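Local coordinates for 2,3-dihydroxybenzoate-AMP ligase (Bacillus subtilis, PDB 1MDB), which belongs to the ANL superfamily of AMP-binding enzymes, with a large N-terminal domain and a small C-terminal one, at residues 332-337 against 390-395. Sequence-based numbering, arbitrary orientation.
Sequences MAEGLV and RGYYKA. With DBH (2,3-dihydroxy-benzoic acid), chain E; AMP (adenosine monophosphate), chain D.
Glu-334 and Tyr-392 bring two irregular loops together at a CA separation of 8.4 Å, the former within a type I beta turn from Met-332 to Gly-335 that is closed by a bond from Gly-335 N to Met-332 O, the latter in the loop leading to helix 396-402. Here the two backbones do not touch, and the side chains of Glu-334 and Tyr-392 bridge the gap. Tyr-392 OH donates to Glu-334 OE2 over 2.6 Å, the one hydrogen bond between residues 332-337 and 390-395; close by, Glu-334 is also anchored by a backbone bond with Ile-389. The carboxylate oxygen lies at the ring's edge, in its plane, whereas the phenol approaches from above the carboxylate plane, 39° out of it; the two planes stand 82° apart. With CG anti to the carbonyl carbon (chi1 -79°), the glutamate methylene makes a van der Waals contact with Tyr-392 OH, CG lying 3.3 Å from it, and a bend at chi2 sets the direction of the carboxylate. Both residues are buried, and the phenol gives OE2 a partner there. Tyr-409 of strand 409-417 and Ile-200 of strand 199-203 pack against both side chains, and the ring of His-398 meets that of Tyr-392. One residue before the glutamate, Ala-333 N donates to O1P of adenosine monophosphate at 2.8 Å, while Val-337 CG2 lies 3.5 Å from O6 of 2,3-dihydroxy-benzoic acid. The pair is consistent with a second-shell position behind this turn, where Met-332 to Glu-334 complete a Phe-Gly-Met-Ala-Glu sequence matching the superfamily's Tyr/Phe-Gly-X-Thr/Ala-Glu signature, whose turn contacts both bound groups.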
loop_
_atom_site.group_PDB
_atom_site.type_symbol
_atom_site.label_atom_id
_atom_site.label_comp_id
_atom_site.label_asym_id
_atom_site.label_seq_id
_atom_site.Cartn_x
_atom_site.Cartn_y
_atom_site.Cartn_z
ATOM N N MET A 332 4.098 2.643 -5.445
ATOM C CA MET A 332 4.064 3.789 -4.540
ATOM C C MET A 332 2.719 4.468 -4.740
ATOM O O MET A 332 2.178 4.468 -5.853
ATOM C CB MET A 332 5.190 4.767 -4.884
ATOM C CG MET A 332 5.247 5.137 -6.358
ATOM S SD MET A 332 6.966 5.524 -6.836
ATOM C CE MET A 332 7.671 3.892 -6.874
ATOM N N ALA A 333 2.187 5.058 -3.676
ATOM C CA ALA A 333 0.889 5.708 -3.760
ATOM C C ALA A 333 0.957 6.926 -4.672
ATOM O O ALA A 333 -0.077 7.405 -5.160
ATOM C CB ALA A 333 0.406 6.113 -2.359
ATOM N N GLU A 334 2.179 7.406 -4.908
ATOM C CA GLU A 334 2.402 8.566 -5.762
ATOM C C GLU A 334 2.157 8.247 -7.226
ATOM O O GLU A 334 1.865 9.147 -8.019
ATOM C CB GLU A 334 3.832 9.099 -5.622
ATOM C CG GLU A 334 4.075 9.946 -4.405
ATOM C CD GLU A 334 4.337 9.120 -3.165
ATOM O OE1 GLU A 334 4.504 7.884 -3.285
ATOM O OE2 GLU A 334 4.385 9.712 -2.073
ATOM N N GLY A 335 2.291 6.978 -7.595
ATOM C CA GLY A 335 2.066 6.616 -8.981
ATOM C C GLY A 335 2.573 5.258 -9.398
ATOM O O GLY A 335 1.914 4.236 -9.184
ATOM N N LEU A 336 3.762 5.263 -9.990
ATOM C CA LEU A 336 4.420 4.073 -10.503
ATOM C C LEU A 336 4.245 2.757 -9.761
ATOM O O LEU A 336 4.445 2.675 -8.549
ATOM C CB LEU A 336 5.921 4.340 -10.658
ATOM C CG LEU A 336 6.714 3.187 -11.283
ATOM C CD1 LEU A 336 6.221 2.955 -12.706
ATOM C CD2 LEU A 336 8.205 3.508 -11.291
ATOM N N VAL A 337 3.891 1.717 -10.513
ATOM C CA VAL A 337 3.737 0.380 -9.961
ATOM C C VAL A 337 4.455 -0.600 -10.887
ATOM O O VAL A 337 4.230 -0.599 -12.101
ATOM C CB VAL A 337 2.262 -0.035 -9.842
ATOM C CG1 VAL A 337 2.175 -1.486 -9.366
ATOM C CG2 VAL A 337 1.537 0.877 -8.859
ATOM N N ARG A 390 1.843 14.788 -10.218
ATOM C CA ARG A 390 2.823 15.820 -10.536
ATOM C C ARG A 390 3.048 16.713 -9.323
ATOM O O ARG A 390 3.759 17.714 -9.403
ATOM C CB ARG A 390 2.338 16.670 -11.713
ATOM C CG ARG A 390 2.409 15.972 -13.061
ATOM C CD ARG A 390 3.794 15.394 -13.281
ATOM N NE ARG A 390 4.006 14.991 -14.667
ATOM C CZ ARG A 390 4.398 15.812 -15.638
ATOM N NH1 ARG A 390 4.630 17.094 -15.385
ATOM N NH2 ARG A 390 4.559 15.344 -16.864
ATOM N N GLY A 391 2.444 16.348 -8.193
ATOM C CA GLY A 391 2.607 17.153 -6.997
ATOM C C GLY A 391 1.669 16.772 -5.872
ATOM O O GLY A 391 0.538 16.323 -6.108
ATOM N N TYR A 392 2.148 16.933 -4.641
ATOM C CA TYR A 392 1.339 16.615 -3.474
ATOM C C TYR A 392 0.320 17.715 -3.217
ATOM O O TYR A 392 0.485 18.848 -3.667
ATOM C CB TYR A 392 2.215 16.440 -2.226
ATOM C CG TYR A 392 3.146 15.250 -2.266
ATOM C CD1 TYR A 392 4.485 15.399 -2.612
ATOM C CD2 TYR A 392 2.686 13.973 -1.939
ATOM C CE1 TYR A 392 5.351 14.302 -2.625
ATOM C CE2 TYR A 392 3.536 12.877 -1.953
ATOM C CZ TYR A 392 4.864 13.047 -2.295
ATOM O OH TYR A 392 5.695 11.958 -2.316
ATOM N N TYR A 393 -0.721 17.367 -2.470
ATOM C CA TYR A 393 -1.804 18.276 -2.120
ATOM C C TYR A 393 -1.320 19.438 -1.240
ATOM O O TYR A 393 -0.678 19.221 -0.210
ATOM C CB TYR A 393 -2.884 17.469 -1.404
ATOM C CG TYR A 393 -4.125 18.224 -1.024
ATOM C CD1 TYR A 393 -4.984 18.739 -1.995
ATOM C CD2 TYR A 393 -4.465 18.384 0.313
ATOM C CE1 TYR A 393 -6.162 19.394 -1.631
ATOM C CE2 TYR A 393 -5.626 19.030 0.685
ATOM C CZ TYR A 393 -6.471 19.532 -0.286
ATOM O OH TYR A 393 -7.607 20.174 0.113
ATOM N N LYS A 394 -1.628 20.666 -1.658
ATOM C CA LYS A 394 -1.229 21.881 -0.936
ATOM C C LYS A 394 0.127 21.745 -0.247
ATOM O O LYS A 394 0.210 21.856 0.974
ATOM C CB LYS A 394 -2.277 22.245 0.121
ATOM C CG LYS A 394 -3.681 22.437 -0.418
ATOM C CD LYS A 394 -4.631 22.883 0.682
ATOM C CE LYS A 394 -6.031 23.107 0.139
ATOM N NZ LYS A 394 -6.977 23.591 1.189
ATOM N N ALA A 395 1.186 21.502 -1.013
ATOM C CA ALA A 395 2.511 21.348 -0.416
ATOM C C ALA A 395 3.603 21.860 -1.343
ATOM O O ALA A 395 4.455 21.095 -1.807
ATOM C CB ALA A 395 2.760 19.883 -0.065
HETATM C C21 DBH E . 3.507 0.855 -1.454
HETATM O O9 DBH E . 4.416 0.476 -0.545
HETATM C C18 DBH E . 3.021 -0.041 -2.534
HETATM C C15 DBH E . 3.470 -1.394 -2.590
HETATM C C12 DBH E . 3.033 -2.252 -3.621
HETATM C C3 DBH E . 2.120 0.450 -3.531
HETATM O O3 DBH E . 1.636 1.773 -3.530
HETATM C C6 DBH E . 1.688 -0.411 -4.560
HETATM C C9 DBH E . 2.138 -1.752 -4.614
HETATM O O6 DBH E . 0.826 0.058 -5.525
HETATM P P AMP D . 3.553 3.248 -0.474
HETATM O O1P AMP D . 2.919 4.469 -1.086
HETATM O O2P AMP D . 3.266 3.064 0.979
HETATM O O3P AMP D . 3.263 2.000 -1.268
HETATM O "O5'" AMP D . 5.193 3.461 -0.464
HETATM C "C5'" AMP D . 6.005 3.333 -1.666
HETATM C "C4'" AMP D . 7.469 3.096 -1.273
HETATM O "O4'" AMP D . 7.480 1.841 -0.621
HETATM C "C3'" AMP D . 8.426 2.915 -2.415
HETATM O "O3'" AMP D . 8.902 4.161 -2.918
HETATM C "C2'" AMP D . 9.508 2.037 -1.800
HETATM O "O2'" AMP D . 10.503 2.825 -1.111
HETATM C "C1'" AMP D . 8.695 1.155 -0.887
HETATM N N9 AMP D . 8.446 -0.297 -1.713
HETATM C C8 AMP D . 7.229 -0.744 -2.102
HETATM N N7 AMP D . 7.310 -1.930 -2.699
HETATM C C5 AMP D . 8.600 -2.212 -2.675
HETATM C C6 AMP D . 9.186 -3.370 -3.175
HETATM N N6 AMP D . 8.484 -4.352 -3.739
HETATM N N1 AMP D . 10.552 -3.456 -3.044
HETATM C C2 AMP D . 11.306 -2.478 -2.465
HETATM N N3 AMP D . 10.734 -1.367 -1.981
HETATM C C4 AMP D . 9.366 -1.212 -2.075
#